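Local coordinates for CRISPR-associated protein, Cse2 family (Thermobifida fusca, PDB 4H79), which probably binds nucleic acid as the small CasB (Cse2) subunit of the CRISPR Cascade surveillance complex, at residues 22-35 against 95-108. Sequence-based numbering, arbitrary orientation.
Sequences DQRVREIQEGYRLD and YAIHQQSRRDDRMH. With EDO (1,2-ethanediol), chain C.
The side-chain amide of Q29 makes a two-bond pair with the backbone N and O of H108: in this all-helical Cse2 fold, helix 22-33 receives the loop that returns after helix 95-99. The Q29 side chain, extended beyond CG, sets its amide against the H108 backbone. H108 N donates to Q29 OE1 (3.0 Å). Q29 NE2 donates to H108 O (3.1 Å), each bond on a carbonyl lone pair. With an alanine here, H108 N and O would probably lose these two bonds, and a gap would open beside the Y95 hydroxyl, where Q29 CG and CD now lie. Two more hydrogen bonds flank this pair. In its ring plane, H108 NE2 reaches the anti lone pair of D22 OD1 (2.8 Å), which also accepts from R26 NE; S101 N, in the type II turn from Q99 to R102, donates to Y32 OH at 3.0 Å. Among apolar contacts, a chi1 of 166° turns V25 CG1 over the centre of the Y95 ring, a CH-pi contact, and it also touches H108 CB. Charges gather toward the surface: E30 is gripped side-on by R33 and shares water 1 with R106 NE, while the poorly ordered R103 guanidinium makes an off-centre cation-pi contact with the Y32 ring and a salt bridge to D35, R103 NH2 to D35 OD1 3.1 Å.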
loop_
_atom_site.group_PDB
_atom_site.type_symbol
_atom_site.label_atom_id
_atom_site.label_comp_id
_atom_site.label_asym_id
_atom_site.label_seq_id
_atom_site.Cartn_x
_atom_site.Cartn_y
_atom_site.Cartn_z
ATOM N N ASP A 22 -2.224 2.549 8.966
ATOM C CA ASP A 22 -1.894 1.361 9.756
ATOM C C ASP A 22 -3.065 0.997 10.722
ATOM O O ASP A 22 -3.429 -0.185 10.856
ATOM C CB ASP A 22 -0.631 1.648 10.599
ATOM C CG ASP A 22 -0.375 0.565 11.612
ATOM O OD1 ASP A 22 -0.288 -0.650 11.288
ATOM O OD2 ASP A 22 -0.297 0.924 12.778
ATOM N N GLN A 23 -3.586 2.002 11.464
ATOM C CA GLN A 23 -4.650 1.789 12.440
ATOM C C GLN A 23 -5.953 1.361 11.693
ATOM O O GLN A 23 -6.633 0.418 12.095
ATOM C CB GLN A 23 -4.821 3.098 13.292
ATOM C CG GLN A 23 -5.823 3.020 14.433
ATOM C CD GLN A 23 -5.613 1.783 15.311
ATOM O OE1 GLN A 23 -4.482 1.471 15.749
ATOM N NE2 GLN A 23 -6.706 1.057 15.559
ATOM N N ARG A 24 -6.278 2.022 10.578
ATOM C CA ARG A 24 -7.500 1.699 9.870
ATOM C C ARG A 24 -7.430 0.262 9.241
ATOM O O ARG A 24 -8.393 -0.496 9.303
ATOM C CB ARG A 24 -7.754 2.740 8.770
ATOM C CG ARG A 24 -9.105 2.499 8.060
ATOM C CD ARG A 24 -10.279 2.922 8.984
ATOM N NE ARG A 24 -11.550 2.557 8.340
ATOM C CZ ARG A 24 -12.316 1.535 8.694
ATOM N NH1 ARG A 24 -12.000 0.809 9.748
ATOM N NH2 ARG A 24 -13.422 1.263 8.004
ATOM N N VAL A 25 -6.311 -0.093 8.593
ATOM C CA VAL A 25 -6.165 -1.430 7.968
ATOM C C VAL A 25 -6.172 -2.480 9.100
ATOM O O VAL A 25 -6.773 -3.556 8.927
ATOM C CB VAL A 25 -4.831 -1.521 7.195
ATOM C CG1 VAL A 25 -4.495 -2.945 6.838
ATOM C CG2 VAL A 25 -4.841 -0.611 5.966
ATOM N N ARG A 26 -5.540 -2.196 10.253
ATOM C CA ARG A 26 -5.557 -3.197 11.357
ATOM C C ARG A 26 -7.007 -3.491 11.777
ATOM O O ARG A 26 -7.340 -4.651 12.083
ATOM C CB ARG A 26 -4.804 -2.727 12.621
ATOM C CG ARG A 26 -3.289 -2.749 12.491
ATOM C CD ARG A 26 -2.729 -2.153 13.811
ATOM N NE ARG A 26 -1.299 -2.032 13.826
ATOM C CZ ARG A 26 -0.517 -2.869 14.507
ATOM N NH1 ARG A 26 -1.092 -3.864 15.169
ATOM N NH2 ARG A 26 0.820 -2.728 14.535
ATOM N N GLU A 27 -7.834 -2.433 11.861
ATOM C CA GLU A 27 -9.240 -2.569 12.232
ATOM C C GLU A 27 -9.967 -3.432 11.241
ATOM O O GLU A 27 -10.669 -4.373 11.641
ATOM C CB GLU A 27 -9.956 -1.187 12.368
ATOM C CG GLU A 27 -9.525 -0.495 13.660
ATOM C CD GLU A 27 -9.741 1.015 13.576
ATOM O OE1 GLU A 27 -10.295 1.474 12.538
ATOM O OE2 GLU A 27 -9.371 1.738 14.534
ATOM N N ILE A 28 -9.839 -3.114 9.948
ATOM C CA ILE A 28 -10.551 -3.881 8.931
ATOM C C ILE A 28 -10.018 -5.320 8.900
ATOM O O ILE A 28 -10.778 -6.286 8.762
ATOM C CB ILE A 28 -10.364 -3.237 7.565
ATOM C CG1 ILE A 28 -11.036 -1.831 7.547
ATOM C CG2 ILE A 28 -11.023 -4.098 6.505
ATOM C CD1 ILE A 28 -10.728 -1.023 6.256
ATOM N N GLN A 29 -8.699 -5.450 9.030
ATOM C CA GLN A 29 -8.061 -6.758 8.972
ATOM C C GLN A 29 -8.561 -7.676 10.126
ATOM O O GLN A 29 -8.862 -8.882 9.907
ATOM C CB GLN A 29 -6.514 -6.602 9.094
ATOM C CG GLN A 29 -5.759 -7.938 9.079
ATOM C CD GLN A 29 -4.275 -7.684 8.760
ATOM O OE1 GLN A 29 -3.840 -8.016 7.683
ATOM N NE2 GLN A 29 -3.504 -7.086 9.704
ATOM N N GLU A 30 -8.646 -7.129 11.339
ATOM C CA GLU A 30 -9.128 -7.949 12.486
ATOM C C GLU A 30 -10.611 -8.319 12.267
ATOM O O GLU A 30 -11.043 -9.457 12.522
ATOM C CB GLU A 30 -8.914 -7.104 13.771
ATOM C CG GLU A 30 -9.482 -7.706 15.016
ATOM C CD GLU A 30 -8.775 -9.002 15.400
ATOM O OE1 GLU A 30 -7.778 -9.421 14.715
ATOM O OE2 GLU A 30 -9.220 -9.585 16.395
ATOM N N GLY A 31 -11.401 -7.364 11.765
ATOM C CA GLY A 31 -12.834 -7.628 11.433
ATOM C C GLY A 31 -12.911 -8.748 10.350
ATOM O O GLY A 31 -13.734 -9.664 10.461
ATOM N N TYR A 32 -12.031 -8.734 9.343
ATOM C CA TYR A 32 -12.068 -9.770 8.296
ATOM C C TYR A 32 -11.711 -11.123 8.858
ATOM O O TYR A 32 -12.294 -12.136 8.457
ATOM C CB TYR A 32 -11.077 -9.446 7.145
ATOM C CG TYR A 32 -11.203 -10.324 5.921
ATOM C CD1 TYR A 32 -12.357 -10.283 5.145
ATOM C CD2 TYR A 32 -10.143 -11.165 5.499
ATOM C CE1 TYR A 32 -12.497 -11.056 4.016
ATOM C CE2 TYR A 32 -10.264 -11.935 4.333
ATOM C CZ TYR A 32 -11.448 -11.875 3.593
ATOM O OH TYR A 32 -11.666 -12.617 2.437
ATOM N N ARG A 33 -10.723 -11.132 9.756
ATOM C CA ARG A 33 -10.309 -12.327 10.501
ATOM C C ARG A 33 -11.479 -12.971 11.261
ATOM O O ARG A 33 -11.638 -14.208 11.231
ATOM C CB ARG A 33 -9.171 -12.014 11.498
ATOM C CG ARG A 33 -8.618 -13.299 12.108
ATOM C CD ARG A 33 -7.501 -13.039 13.126
ATOM N NE ARG A 33 -8.012 -12.359 14.331
ATOM C CZ ARG A 33 -8.591 -12.969 15.374
ATOM N NH1 ARG A 33 -8.726 -14.304 15.391
ATOM N NH2 ARG A 33 -9.020 -12.247 16.430
ATOM N N LEU A 34 -12.273 -12.123 11.938
ATOM C CA LEU A 34 -13.512 -12.531 12.634
ATOM C C LEU A 34 -14.702 -12.780 11.677
ATOM O O LEU A 34 -15.773 -13.112 12.129
ATOM C CB LEU A 34 -13.905 -11.505 13.705
ATOM C CG LEU A 34 -12.856 -11.413 14.865
ATOM C CD1 LEU A 34 -13.158 -10.281 15.853
ATOM C CD2 LEU A 34 -12.637 -12.745 15.616
ATOM N N ASP A 35 -14.527 -12.618 10.370
ATOM C CA ASP A 35 -15.640 -12.773 9.415
ATOM C C ASP A 35 -16.767 -11.777 9.725
ATOM O O ASP A 35 -17.936 -12.060 9.509
ATOM C CB ASP A 35 -16.162 -14.226 9.388
ATOM C CG ASP A 35 -16.820 -14.597 8.049
ATOM O OD1 ASP A 35 -16.479 -14.028 6.976
ATOM O OD2 ASP A 35 -17.703 -15.479 8.064
ATOM N N TYR A 95 -4.635 -2.987 -0.200
ATOM C CA TYR A 95 -4.785 -3.970 0.881
ATOM C C TYR A 95 -6.022 -4.889 0.664
ATOM O O TYR A 95 -5.971 -6.123 0.939
ATOM C CB TYR A 95 -4.902 -3.225 2.280
ATOM C CG TYR A 95 -5.305 -4.249 3.338
ATOM C CD1 TYR A 95 -4.358 -5.205 3.801
ATOM C CD2 TYR A 95 -6.642 -4.293 3.847
ATOM C CE1 TYR A 95 -4.741 -6.218 4.696
ATOM C CE2 TYR A 95 -7.013 -5.253 4.787
ATOM C CZ TYR A 95 -6.055 -6.210 5.188
ATOM O OH TYR A 95 -6.398 -7.181 6.113
ATOM N N ALA A 96 -7.157 -4.284 0.246
ATOM C CA ALA A 96 -8.392 -5.068 -0.022
ATOM C C ALA A 96 -8.168 -6.148 -1.072
ATOM O O ALA A 96 -8.698 -7.252 -0.975
ATOM C CB ALA A 96 -9.519 -4.120 -0.469
ATOM N N ILE A 97 -7.404 -5.805 -2.092
ATOM C CA ILE A 97 -7.050 -6.795 -3.136
ATOM C C ILE A 97 -6.124 -7.853 -2.551
ATOM O O ILE A 97 -6.345 -9.067 -2.727
ATOM C CB ILE A 97 -6.303 -6.069 -4.285
ATOM C CG1 ILE A 97 -7.289 -5.175 -5.060
ATOM C CG2 ILE A 97 -5.685 -7.116 -5.263
ATOM C CD1 ILE A 97 -6.570 -4.154 -5.907
ATOM N N HIS A 98 -5.135 -7.402 -1.749
ATOM C CA HIS A 98 -4.138 -8.326 -1.115
ATOM C C HIS A 98 -4.740 -9.316 -0.169
ATOM O O HIS A 98 -4.418 -10.530 -0.197
ATOM C CB HIS A 98 -3.105 -7.408 -0.352
ATOM C CG HIS A 98 -1.786 -8.078 -0.134
ATOM N ND1 HIS A 98 -0.694 -7.401 0.290
ATOM C CD2 HIS A 98 -1.437 -9.451 -0.194
ATOM C CE1 HIS A 98 0.342 -8.308 0.452
ATOM N NE2 HIS A 98 -0.123 -9.559 0.149
ATOM N N GLN A 99 -5.676 -8.858 0.675
ATOM C CA GLN A 99 -6.288 -9.721 1.732
ATOM C C GLN A 99 -7.356 -10.716 1.231
ATOM O O GLN A 99 -7.604 -11.744 1.860
ATOM C CB GLN A 99 -6.891 -8.836 2.849
ATOM C CG GLN A 99 -7.255 -9.629 4.117
ATOM C CD GLN A 99 -5.997 -10.205 4.811
ATOM O OE1 GLN A 99 -5.127 -9.451 5.267
ATOM N NE2 GLN A 99 -5.883 -11.527 4.874
ATOM N N GLN A 100 -7.926 -10.479 0.047
ATOM C CA GLN A 100 -9.124 -11.207 -0.363
ATOM C C GLN A 100 -8.869 -12.729 -0.386
ATOM O O GLN A 100 -7.897 -13.215 -1.014
ATOM C CB GLN A 100 -9.603 -10.746 -1.762
ATOM C CG GLN A 100 -10.851 -11.541 -2.232
ATOM C CD GLN A 100 -11.299 -11.129 -3.626
ATOM O OE1 GLN A 100 -10.474 -10.689 -4.467
ATOM N NE2 GLN A 100 -12.570 -11.319 -3.922
ATOM N N SER A 101 -9.749 -13.455 0.328
ATOM C CA SER A 101 -9.712 -14.923 0.439
ATOM C C SER A 101 -8.423 -15.452 1.082
ATOM O O SER A 101 -8.070 -16.610 0.913
ATOM C CB SER A 101 -9.880 -15.601 -0.939
ATOM O OG SER A 101 -11.065 -15.120 -1.544
ATOM N N ARG A 102 -7.674 -14.595 1.753
ATOM C CA ARG A 102 -6.507 -15.074 2.487
ATOM C C ARG A 102 -6.987 -15.153 3.915
ATOM O O ARG A 102 -7.011 -14.180 4.636
ATOM C CB ARG A 102 -5.329 -14.141 2.336
ATOM C CG ARG A 102 -4.674 -14.116 0.927
ATOM C CD ARG A 102 -3.192 -14.621 0.861
ATOM N NE ARG A 102 -3.256 -16.055 1.007
ATOM C CZ ARG A 102 -3.242 -16.949 0.003
ATOM N NH1 ARG A 102 -3.403 -18.242 0.273
ATOM N NH2 ARG A 102 -3.027 -16.577 -1.260
ATOM N N ARG A 103 -7.421 -16.343 4.286
ATOM C CA ARG A 103 -8.067 -16.603 5.574
ATOM C C ARG A 103 -6.953 -16.864 6.600
ATOM O O ARG A 103 -7.065 -16.469 7.748
ATOM C CB ARG A 103 -9.044 -17.822 5.471
ATOM C CG ARG A 103 -10.299 -17.663 4.586
ATOM C CD ARG A 103 -10.686 -16.197 4.409
ATOM N NE ARG A 103 -11.741 -15.668 5.288
ATOM C CZ ARG A 103 -12.817 -15.010 4.842
ATOM N NH1 ARG A 103 -12.978 -14.817 3.533
ATOM N NH2 ARG A 103 -13.728 -14.531 5.687
ATOM N N ASP A 104 -5.858 -17.475 6.150
ATOM C CA ASP A 104 -4.815 -17.973 7.057
ATOM C C ASP A 104 -3.907 -16.919 7.665
ATOM O O ASP A 104 -3.501 -17.069 8.799
ATOM C CB ASP A 104 -3.983 -18.994 6.327
ATOM C CG ASP A 104 -4.824 -19.824 5.406
ATOM O OD1 ASP A 104 -4.814 -19.527 4.185
ATOM O OD2 ASP A 104 -5.543 -20.723 5.921
ATOM N N ASP A 105 -3.611 -15.847 6.934
ATOM C CA ASP A 105 -2.587 -14.955 7.360
ATOM C C ASP A 105 -2.994 -13.464 7.228
ATOM O O ASP A 105 -3.849 -13.133 6.399
ATOM C CB ASP A 105 -1.362 -15.222 6.494
ATOM C CG ASP A 105 -0.098 -15.329 7.300
ATOM O OD1 ASP A 105 0.015 -14.601 8.338
ATOM O OD2 ASP A 105 0.775 -16.140 6.893
ATOM N N ARG A 106 -2.375 -12.589 8.044
ATOM C CA ARG A 106 -2.550 -11.151 7.869
ATOM C C ARG A 106 -1.672 -10.585 6.742
ATOM O O ARG A 106 -0.429 -10.693 6.797
ATOM C CB ARG A 106 -2.209 -10.405 9.162
ATOM C CG ARG A 106 -3.091 -10.831 10.389
ATOM C CD ARG A 106 -2.487 -10.334 11.701
ATOM N NE ARG A 106 -3.460 -10.487 12.811
ATOM C CZ ARG A 106 -3.543 -11.535 13.648
ATOM N NH1 ARG A 106 -2.711 -12.570 13.560
ATOM N NH2 ARG A 106 -4.465 -11.557 14.592
ATOM N N MET A 107 -2.301 -9.939 5.769
ATOM C CA MET A 107 -1.516 -9.389 4.606
ATOM C C MET A 107 -0.930 -8.027 4.903
ATOM O O MET A 107 -0.022 -7.547 4.222
ATOM C CB MET A 107 -2.319 -9.372 3.322
ATOM C CG MET A 107 -2.641 -10.805 2.803
ATOM S SD MET A 107 -1.050 -11.740 2.466
ATOM C CE MET A 107 -0.822 -12.788 3.867
ATOM N N HIS A 108 -1.412 -7.386 5.968
ATOM C CA HIS A 108 -0.754 -6.191 6.465
ATOM C C HIS A 108 0.062 -6.517 7.726
ATOM O O HIS A 108 -0.523 -6.892 8.758
ATOM C CB HIS A 108 -1.778 -5.059 6.736
ATOM C CG HIS A 108 -1.236 -3.977 7.610
ATOM N ND1 HIS A 108 -0.171 -3.159 7.241
ATOM C CD2 HIS A 108 -1.593 -3.594 8.907
ATOM C CE1 HIS A 108 0.135 -2.308 8.280
ATOM N NE2 HIS A 108 -0.734 -2.556 9.298
HETATM C C1 EDO C . 0.438 -5.087 11.810
HETATM O O1 EDO C . 1.769 -5.622 12.050
HETATM C C2 EDO C . -0.625 -6.078 12.283
HETATM O O2 EDO C . -0.460 -7.242 11.473
HETATM O O HOH W 1 -5.758 -8.893 12.930
#